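Local coordinates for protein amidohydrolase (Pseudomonas aeruginosa, PDB 2I5G) that probably hydrolyses dipeptides as a metal-dependent peptidase of the membrane dipeptidase family, built on a TIM barrel, at residues V12-K20 and I246-H254; L34-E45 and T86-A97. The protein carries 2 engineered substitutions. All blocks are in the same frame, centred on the assembly; numbering follows the deposited sequence.

Contact 1: residues V12-K20 and I246-H254; sequences VIDGLIIAK and IGTDFTQGH
D14 and T248 meet with their side chains roughly at right angles. With CG anti to the backbone N (chi1 -173°), the D14 carboxylate swings toward T248. OD1 accepts a hydrogen bond from T248 OG1, although its very short length is doubtful. OD2 takes a weak bond from T248 N. The same OD2 accepts from L16 N at 3.0 Å, from above the carboxylate plane, which makes an Asx turn from D14 to L16. The carboxylate is therefore held by both segments.

Beside it, G15 N donates to I246 O at 2.6 Å, with an N-H...O angle of 151°. D249 N bonds to L16 O at 2.8 Å. Next, I17 and F250 form a single backbone bridge. I18 N donates to F250 O at 2.8 Å, and I17 CG1 lies 4.2 Å from F250 CB.

At the far end the H254 ring is met from two directions. I18 O lies at its edge, 3.0 Å from CD2. K20 N sits over one face, offset toward the rim, and donates to Q252 O. K20 NZ makes a weak bond to H254 ND1, and a water also joins these two atoms. F258 stacks on H254.

The arrangement fits the closure of a TIM barrel: the first strand, 13-17, meets the end of the last strand, 244-246, and the loop after it.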
loop_
_atom_site.group_PDB
_atom_site.type_symbol
_atom_site.label_atom_id
_atom_site.label_comp_id
_atom_site.label_asym_id
_atom_site.label_seq_id
_atom_site.Cartn_x
_atom_site.Cartn_y
_atom_site.Cartn_z
ATOM N N VAL A 12 23.462 -25.662 12.150
ATOM C CA VAL A 12 22.183 -25.291 12.733
ATOM C C VAL A 12 21.822 -23.902 12.235
ATOM O O VAL A 12 22.642 -22.981 12.261
ATOM C CB VAL A 12 22.214 -25.350 14.298
ATOM C CG1 VAL A 12 23.592 -25.781 14.785
ATOM C CG2 VAL A 12 21.806 -24.014 14.897
ATOM N N ILE A 13 20.593 -23.770 11.757
ATOM C CA ILE A 13 20.108 -22.511 11.221
ATOM C C ILE A 13 18.730 -22.207 11.763
ATOM O O ILE A 13 17.942 -23.119 12.002
ATOM C CB ILE A 13 20.050 -22.571 9.682
ATOM C CG1 ILE A 13 21.478 -22.636 9.127
ATOM C CG2 ILE A 13 19.281 -21.375 9.134
ATOM C CD1 ILE A 13 21.564 -22.699 7.622
ATOM N N ASP A 14 18.446 -20.924 11.966
ATOM C CA ASP A 14 17.148 -20.510 12.480
ATOM C C ASP A 14 16.479 -19.582 11.490
ATOM O O ASP A 14 17.013 -18.531 11.155
ATOM C CB ASP A 14 17.300 -19.812 13.830
ATOM C CG ASP A 14 15.963 -19.505 14.480
ATOM O OD1 ASP A 14 15.958 -19.159 15.682
ATOM O OD2 ASP A 14 14.920 -19.606 13.790
ATOM N N GLY A 15 15.300 -19.985 11.034
ATOM C CA GLY A 15 14.555 -19.208 10.060
ATOM C C GLY A 15 14.098 -17.819 10.473
ATOM O O GLY A 15 13.793 -16.998 9.609
ATOM N N LEU A 16 14.028 -17.546 11.773
ATOM C CA LEU A 16 13.603 -16.228 12.207
ATOM C C LEU A 16 13.960 -15.841 13.632
ATOM O O LEU A 16 13.653 -16.556 14.590
ATOM C CB LEU A 16 12.099 -16.063 12.046
ATOM C CG LEU A 16 11.764 -14.570 12.076
ATOM C CD1 LEU A 16 11.720 -14.059 10.642
ATOM C CD2 LEU A 16 10.442 -14.325 12.758
ATOM N N ILE A 17 14.586 -14.676 13.754
ATOM C CA ILE A 17 14.983 -14.139 15.040
ATOM C C ILE A 17 14.850 -12.613 15.031
ATOM O O ILE A 17 15.353 -11.950 14.128
ATOM C CB ILE A 17 16.439 -14.544 15.372
ATOM C CG1 ILE A 17 16.490 -16.035 15.703
ATOM C CG2 ILE A 17 16.967 -13.735 16.549
ATOM C CD1 ILE A 17 17.875 -16.541 16.095
ATOM N N ILE A 18 14.127 -12.080 16.020
ATOM C CA ILE A 18 13.923 -10.639 16.202
ATOM C C ILE A 18 14.244 -10.356 17.659
ATOM O O ILE A 18 13.355 -10.065 18.460
ATOM C CB ILE A 18 12.462 -10.175 15.971
ATOM C CG1 ILE A 18 11.477 -11.258 16.413
ATOM C CG2 ILE A 18 12.265 -9.767 14.550
ATOM C CD1 ILE A 18 11.423 -12.470 15.504
ATOM N N ALA A 19 15.521 -10.468 18.001
ATOM C CA ALA A 19 15.978 -10.229 19.360
ATOM C C ALA A 19 16.612 -8.853 19.447
ATOM O O ALA A 19 17.002 -8.283 18.432
ATOM C CB ALA A 19 16.993 -11.287 19.750
ATOM N N LYS A 20 16.697 -8.314 20.662
ATOM C CA LYS A 20 17.329 -7.014 20.878
ATOM C C LYS A 20 18.803 -7.290 20.589
ATOM O O LYS A 20 19.380 -8.212 21.163
ATOM C CB LYS A 20 17.161 -6.579 22.335
ATOM C CG LYS A 20 17.671 -5.185 22.644
ATOM C CD LYS A 20 16.666 -4.116 22.250
ATOM C CE LYS A 20 15.480 -4.093 23.210
ATOM N NZ LYS A 20 14.468 -3.047 22.863
ATOM N N ILE A 246 13.692 -25.087 10.930
ATOM C CA ILE A 246 13.398 -24.332 12.139
ATOM C C ILE A 246 13.292 -22.826 11.921
ATOM O O ILE A 246 14.051 -22.248 11.144
ATOM C CB ILE A 246 14.470 -24.601 13.216
ATOM C CG1 ILE A 246 14.354 -26.045 13.693
ATOM C CG2 ILE A 246 14.307 -23.646 14.395
ATOM C CD1 ILE A 246 12.976 -26.403 14.233
ATOM N N GLY A 247 12.334 -22.215 12.617
ATOM C CA GLY A 247 12.106 -20.775 12.571
ATOM C C GLY A 247 11.550 -20.370 13.936
ATOM O O GLY A 247 10.388 -19.976 14.061
ATOM N N THR A 248 12.388 -20.480 14.966
ATOM C CA THR A 248 11.995 -20.189 16.347
ATOM C C THR A 248 11.184 -18.926 16.578
ATOM O O THR A 248 10.181 -18.949 17.292
ATOM C CB THR A 248 13.218 -20.110 17.279
ATOM O OG1 THR A 248 13.910 -18.874 17.059
ATOM C CG2 THR A 248 14.157 -21.265 17.014
ATOM N N ASP A 249 11.624 -17.821 15.994
ATOM C CA ASP A 249 10.927 -16.562 16.172
ATOM C C ASP A 249 11.309 -16.025 17.552
ATOM O O ASP A 249 10.470 -15.505 18.282
ATOM C CB ASP A 249 9.415 -16.789 16.065
ATOM C CG ASP A 249 8.632 -15.499 15.900
ATOM O OD1 ASP A 249 9.217 -14.500 15.432
ATOM O OD2 ASP A 249 7.420 -15.488 16.221
ATOM N N PHE A 250 12.586 -16.170 17.905
ATOM C CA PHE A 250 13.089 -15.679 19.187
ATOM C C PHE A 250 12.996 -14.154 19.263
ATOM O O PHE A 250 13.461 -13.449 18.364
ATOM C CB PHE A 250 14.548 -16.094 19.390
ATOM C CG PHE A 250 14.720 -17.396 20.120
ATOM C CD1 PHE A 250 14.103 -17.605 21.355
ATOM C CD2 PHE A 250 15.522 -18.407 19.591
ATOM C CE1 PHE A 250 14.283 -18.800 22.054
ATOM C CE2 PHE A 250 15.707 -19.606 20.283
ATOM C CZ PHE A 250 15.085 -19.801 21.517
ATOM N N THR A 251 12.401 -13.654 20.341
ATOM C CA THR A 251 12.240 -12.215 20.552
ATOM C C THR A 251 13.093 -11.787 21.749
ATOM O O THR A 251 12.836 -10.761 22.391
ATOM C CB THR A 251 10.768 -11.867 20.840
ATOM O OG1 THR A 251 10.360 -12.472 22.074
ATOM C CG2 THR A 251 9.880 -12.387 19.731
ATOM N N GLN A 252 14.115 -12.588 22.026
ATOM C CA GLN A 252 15.028 -12.376 23.141
ATOM C C GLN A 252 15.522 -10.948 23.385
ATOM O O GLN A 252 16.160 -10.330 22.528
ATOM C CB GLN A 252 16.223 -13.310 22.991
ATOM C CG GLN A 252 16.981 -13.524 24.272
ATOM C CD GLN A 252 18.045 -14.584 24.140
ATOM O OE1 GLN A 252 17.759 -15.725 23.782
ATOM N NE2 GLN A 252 19.286 -14.212 24.433
ATOM N N GLY A 253 15.221 -10.438 24.578
ATOM C CA GLY A 253 15.647 -9.103 24.956
ATOM C C GLY A 253 14.631 -7.987 24.787
ATOM O O GLY A 253 14.788 -6.908 25.355
ATOM N N HIS A 254 13.585 -8.230 24.010
ATOM C CA HIS A 254 12.585 -7.199 23.790
ATOM C C HIS A 254 11.585 -7.062 24.917
ATOM O O HIS A 254 11.383 -7.992 25.699
ATOM C CB HIS A 254 11.862 -7.444 22.469
ATOM C CG HIS A 254 12.632 -6.980 21.275
ATOM N ND1 HIS A 254 13.036 -5.671 21.120
ATOM C CD2 HIS A 254 13.067 -7.643 20.178
ATOM C CE1 HIS A 254 13.686 -5.549 19.977
ATOM N NE2 HIS A 254 13.720 -6.730 19.386
HETATM O O HOH W 1 16.710 -25.090 10.938
HETATM O O HOH W 2 15.036 -6.816 16.580
HETATM O O HOH W 3 12.598 -2.550 21.286
#

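Contact 2: residues L34-E45 and T86-A97; sequences LTAANCTVSVWE and TGILYGFQNAHA
Strands 36-40 and 86-92 run parallel in register from A36 with G87 to T40 with G91, their axes 4.5 Å apart at closest and 37° apart in direction. Backbone bonds link them in the usual parallel ladder, and Q93 N to S42 O carries the pairing past the strand ends. At the N-terminal end T86 OG1 donates to L34 O at 2.8 Å, from above the carbonyl plane.

On one face C39 SG touches I88 CG2 at 4.0 Å. Y90, on the same face, packs against helix 47-63. V41 bridges two rings. The V41 and Y90 side chains cross at about a right angle, with V41 CG1 3.9 Å from Y90 CD1. V41 CG2 meets F92 at the ring edge, near CE1.

The other face carries A36, N38, T40 and L89. Here N38 OD1 lies 3.5 Å from G91 CA, where glycine has no side chain to stand in its way. T40 OG1 accepts from Q93 NE2 at 3.3 Å; the two side chains cross at about a right angle.

Beyond the strands, N94 ND2 donates to V43 O at 2.8 Å. The bond lies in the amide plane. N94 OD1 accepts from H96 N, an Asx turn. E45 OE2 takes V43 N and W44 N from opposite faces of its carboxylate. W44 makes edge-to-face contacts with Y120 and W261.

Backbone bonds thus dominate along the strands. The side-chain amides of Q93 and N94 add bonds across the C-terminal end, while E45 braces its own loop.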
loop_
_atom_site.group_PDB
_atom_site.type_symbol
_atom_site.label_atom_id
_atom_site.label_comp_id
_atom_site.label_asym_id
_atom_site.label_seq_id
_atom_site.Cartn_x
_atom_site.Cartn_y
_atom_site.Cartn_z
ATOM N N LEU A 34 24.657 -22.054 17.245
ATOM C CA LEU A 34 23.956 -21.575 16.061
ATOM C C LEU A 34 24.960 -21.271 14.954
ATOM O O LEU A 34 25.960 -20.592 15.186
ATOM C CB LEU A 34 23.167 -20.309 16.416
ATOM C CG LEU A 34 22.095 -19.785 15.460
ATOM C CD1 LEU A 34 20.982 -20.812 15.330
ATOM C CD2 LEU A 34 21.531 -18.472 15.990
ATOM N N THR A 35 24.699 -21.776 13.754
ATOM C CA THR A 35 25.592 -21.535 12.627
ATOM C C THR A 35 25.172 -20.267 11.894
ATOM O O THR A 35 26.002 -19.404 11.602
ATOM C CB THR A 35 25.578 -22.705 11.635
ATOM O OG1 THR A 35 25.861 -23.924 12.331
ATOM C CG2 THR A 35 26.626 -22.498 10.557
ATOM N N ALA A 36 23.881 -20.151 11.602
ATOM C CA ALA A 36 23.383 -18.972 10.909
ATOM C C ALA A 36 21.932 -18.685 11.274
ATOM O O ALA A 36 21.219 -19.561 11.761
ATOM C CB ALA A 36 23.525 -19.154 9.408
ATOM N N ALA A 37 21.500 -17.448 11.038
ATOM C CA ALA A 37 20.133 -17.067 11.351
ATOM C C ALA A 37 19.579 -15.910 10.520
ATOM O O ALA A 37 20.291 -14.959 10.195
ATOM C CB ALA A 37 20.029 -16.731 12.826
ATOM N N ASN A 38 18.295 -16.013 10.175
ATOM C CA ASN A 38 17.586 -14.974 9.427
ATOM C C ASN A 38 17.204 -13.905 10.448
ATOM O O ASN A 38 16.247 -14.079 11.204
ATOM C CB ASN A 38 16.303 -15.540 8.795
ATOM C CG ASN A 38 15.385 -14.452 8.228
ATOM O OD1 ASN A 38 15.632 -13.259 8.401
ATOM N ND2 ASN A 38 14.316 -14.868 7.548
ATOM N N CYS A 39 17.949 -12.808 10.480
ATOM C CA CYS A 39 17.648 -11.743 11.420
ATOM C C CYS A 39 16.857 -10.616 10.780
ATOM O O CYS A 39 17.243 -10.068 9.747
ATOM C CB CYS A 39 18.934 -11.199 12.041
ATOM S SG CYS A 39 19.782 -12.428 13.052
ATOM N N THR A 40 15.737 -10.286 11.410
ATOM C CA THR A 40 14.859 -9.236 10.938
ATOM C C THR A 40 15.413 -7.843 11.217
ATOM O O THR A 40 15.795 -7.527 12.341
ATOM C CB THR A 40 13.483 -9.361 11.600
ATOM O OG1 THR A 40 12.953 -10.667 11.341
ATOM C CG2 THR A 40 12.532 -8.318 11.060
ATOM N N VAL A 41 15.444 -7.015 10.176
ATOM C CA VAL A 41 15.926 -5.645 10.286
ATOM C C VAL A 41 14.836 -4.676 9.795
ATOM O O VAL A 41 15.106 -3.505 9.515
ATOM C CB VAL A 41 17.212 -5.434 9.438
ATOM C CG1 VAL A 41 18.263 -6.479 9.807
ATOM C CG2 VAL A 41 16.889 -5.520 7.968
ATOM N N SER A 42 13.603 -5.168 9.704
ATOM C CA SER A 42 12.498 -4.344 9.227
ATOM C C SER A 42 11.154 -5.059 9.331
ATOM O O SER A 42 11.053 -6.254 9.032
ATOM C CB SER A 42 12.757 -3.948 7.762
ATOM O OG SER A 42 11.650 -3.292 7.168
ATOM N N VAL A 43 10.128 -4.323 9.758
ATOM C CA VAL A 43 8.775 -4.872 9.866
ATOM C C VAL A 43 7.714 -3.858 9.424
ATOM O O VAL A 43 6.872 -4.174 8.587
ATOM C CB VAL A 43 8.482 -5.416 11.309
ATOM C CG1 VAL A 43 9.230 -4.623 12.315
ATOM C CG2 VAL A 43 6.989 -5.384 11.612
ATOM N N TRP A 44 7.754 -2.645 9.965
ATOM C CA TRP A 44 6.793 -1.612 9.577
ATOM C C TRP A 44 7.500 -0.483 8.817
ATOM O O TRP A 44 6.869 0.259 8.062
ATOM C CB TRP A 44 6.098 -1.016 10.812
ATOM C CG TRP A 44 5.053 -1.890 11.486
ATOM C CD1 TRP A 44 4.978 -2.187 12.818
ATOM C CD2 TRP A 44 3.915 -2.519 10.876
ATOM N NE1 TRP A 44 3.870 -2.955 13.076
ATOM C CE2 TRP A 44 3.198 -3.175 11.905
ATOM C CE3 TRP A 44 3.430 -2.594 9.560
ATOM C CZ2 TRP A 44 2.022 -3.896 11.661
ATOM C CZ3 TRP A 44 2.260 -3.309 9.318
ATOM C CH2 TRP A 44 1.571 -3.951 10.367
ATOM N N GLU A 45 8.812 -0.371 9.012
ATOM C CA GLU A 45 9.623 0.680 8.391
ATOM C C GLU A 45 9.659 0.792 6.863
ATOM O O GLU A 45 9.556 -0.200 6.144
ATOM C CB GLU A 45 11.062 0.594 8.913
ATOM C CG GLU A 45 11.500 -0.796 9.341
ATOM C CD GLU A 45 11.291 -1.046 10.823
ATOM O OE1 GLU A 45 11.949 -0.371 11.644
ATOM O OE2 GLU A 45 10.472 -1.919 11.168
ATOM N N THR A 86 28.876 -17.220 14.172
ATOM C CA THR A 86 27.477 -17.262 13.782
ATOM C C THR A 86 27.219 -16.354 12.600
ATOM O O THR A 86 27.453 -15.147 12.661
ATOM C CB THR A 86 26.562 -16.834 14.942
ATOM O OG1 THR A 86 26.448 -17.911 15.876
ATOM C CG2 THR A 86 25.182 -16.463 14.427
ATOM N N GLY A 87 26.721 -16.942 11.525
ATOM C CA GLY A 87 26.440 -16.163 10.341
ATOM C C GLY A 87 25.131 -15.437 10.513
ATOM O O GLY A 87 24.191 -15.980 11.095
ATOM N N ILE A 88 25.070 -14.206 10.015
ATOM C CA ILE A 88 23.857 -13.409 10.118
ATOM C C ILE A 88 23.330 -13.018 8.750
ATOM O O ILE A 88 23.994 -12.325 7.983
ATOM C CB ILE A 88 24.102 -12.156 10.986
ATOM C CG1 ILE A 88 24.276 -12.596 12.441
ATOM C CG2 ILE A 88 22.941 -11.172 10.862
ATOM C CD1 ILE A 88 24.531 -11.464 13.394
ATOM N N LEU A 89 22.126 -13.496 8.455
ATOM C CA LEU A 89 21.461 -13.239 7.187
ATOM C C LEU A 89 20.323 -12.233 7.380
ATOM O O LEU A 89 19.335 -12.515 8.062
ATOM C CB LEU A 89 20.930 -14.565 6.624
ATOM C CG LEU A 89 19.828 -14.559 5.555
ATOM C CD1 LEU A 89 20.235 -13.654 4.414
ATOM C CD2 LEU A 89 19.562 -15.987 5.059
ATOM N N TYR A 90 20.469 -11.058 6.775
ATOM C CA TYR A 90 19.462 -10.006 6.893
ATOM C C TYR A 90 18.134 -10.334 6.246
ATOM O O TYR A 90 18.090 -10.769 5.088
ATOM C CB TYR A 90 19.968 -8.698 6.285
ATOM C CG TYR A 90 21.096 -8.062 7.047
ATOM C CD1 TYR A 90 21.319 -8.373 8.392
ATOM C CD2 TYR A 90 21.910 -7.106 6.443
ATOM C CE1 TYR A 90 22.319 -7.744 9.114
ATOM C CE2 TYR A 90 22.918 -6.468 7.157
ATOM C CZ TYR A 90 23.115 -6.790 8.493
ATOM O OH TYR A 90 24.094 -6.145 9.209
ATOM N N GLY A 91 17.053 -10.089 6.988
ATOM C CA GLY A 91 15.722 -10.341 6.469
ATOM C C GLY A 91 14.718 -9.237 6.761
ATOM O O GLY A 91 14.872 -8.470 7.722
ATOM N N PHE A 92 13.696 -9.146 5.912
ATOM C CA PHE A 92 12.622 -8.165 6.082
ATOM C C PHE A 92 11.349 -8.956 6.336
ATOM O O PHE A 92 11.116 -9.991 5.705
ATOM C CB PHE A 92 12.373 -7.349 4.808
ATOM C CG PHE A 92 13.491 -6.436 4.416
ATOM C CD1 PHE A 92 14.637 -6.320 5.191
ATOM C CD2 PHE A 92 13.374 -5.658 3.270
ATOM C CE1 PHE A 92 15.646 -5.440 4.828
ATOM C CE2 PHE A 92 14.377 -4.774 2.900
ATOM C CZ PHE A 92 15.514 -4.665 3.678
ATOM N N GLN A 93 10.517 -8.482 7.247
ATOM C CA GLN A 93 9.267 -9.170 7.482
ATOM C C GLN A 93 8.155 -8.383 6.798
ATOM O O GLN A 93 6.973 -8.554 7.090
ATOM C CB GLN A 93 9.005 -9.320 8.978
ATOM C CG GLN A 93 9.798 -10.455 9.599
ATOM C CD GLN A 93 9.088 -11.092 10.782
ATOM O OE1 GLN A 93 7.948 -11.565 10.662
ATOM N NE2 GLN A 93 9.760 -11.116 11.931
ATOM N N ASN A 94 8.551 -7.520 5.868
ATOM C CA ASN A 94 7.596 -6.708 5.129
ATOM C C ASN A 94 8.235 -6.209 3.836
ATOM O O ASN A 94 9.396 -5.811 3.826
ATOM C CB ASN A 94 7.159 -5.509 5.970
ATOM C CG ASN A 94 5.847 -4.908 5.499
ATOM O OD1 ASN A 94 5.477 -5.026 4.333
ATOM N ND2 ASN A 94 5.141 -4.249 6.407
ATOM N N ALA A 95 7.473 -6.234 2.749
ATOM C CA ALA A 95 7.971 -5.757 1.466
ATOM C C ALA A 95 7.839 -4.238 1.401
ATOM O O ALA A 95 8.303 -3.607 0.453
ATOM C CB ALA A 95 7.181 -6.389 0.337
ATOM N N HIS A 96 7.213 -3.659 2.424
ATOM C CA HIS A 96 6.992 -2.221 2.483
ATOM C C HIS A 96 8.271 -1.396 2.365
ATOM O O HIS A 96 8.235 -0.245 1.914
ATOM C CB HIS A 96 6.253 -1.854 3.769
ATOM C CG HIS A 96 5.845 -0.416 3.833
ATOM N ND1 HIS A 96 5.030 0.168 2.885
ATOM C CD2 HIS A 96 6.163 0.565 4.713
ATOM C CE1 HIS A 96 4.867 1.447 3.176
ATOM N NE2 HIS A 96 5.544 1.713 4.280
ATOM N N ALA A 97 9.397 -1.985 2.764
ATOM C CA ALA A 97 10.693 -1.314 2.691
ATOM C C ALA A 97 11.033 -0.941 1.248
ATOM O O ALA A 97 11.800 -0.004 1.010
ATOM C CB ALA A 97 11.767 -2.209 3.256
#

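Both contacts are largely buried, and their centres are about 10 Å apart. They share one sheet: strand 13-17 of contact 1 pairs in parallel with strand 36-40 of contact 2, with V12 O to T35 N and D14 O to N38 N as probable hydrogen bonds. I18 also packs on T40. Contact 2 joins two neighbouring strands by a continuous parallel ladder. Contact 1 has scattered backbone bonds and a single bridge instead, with the D14-T248 pair added and a weak K20-H254 bond at the edge. Its far end, at K20 and G253, reaches the surface. Contact 2 has no exposed residue among those that touch.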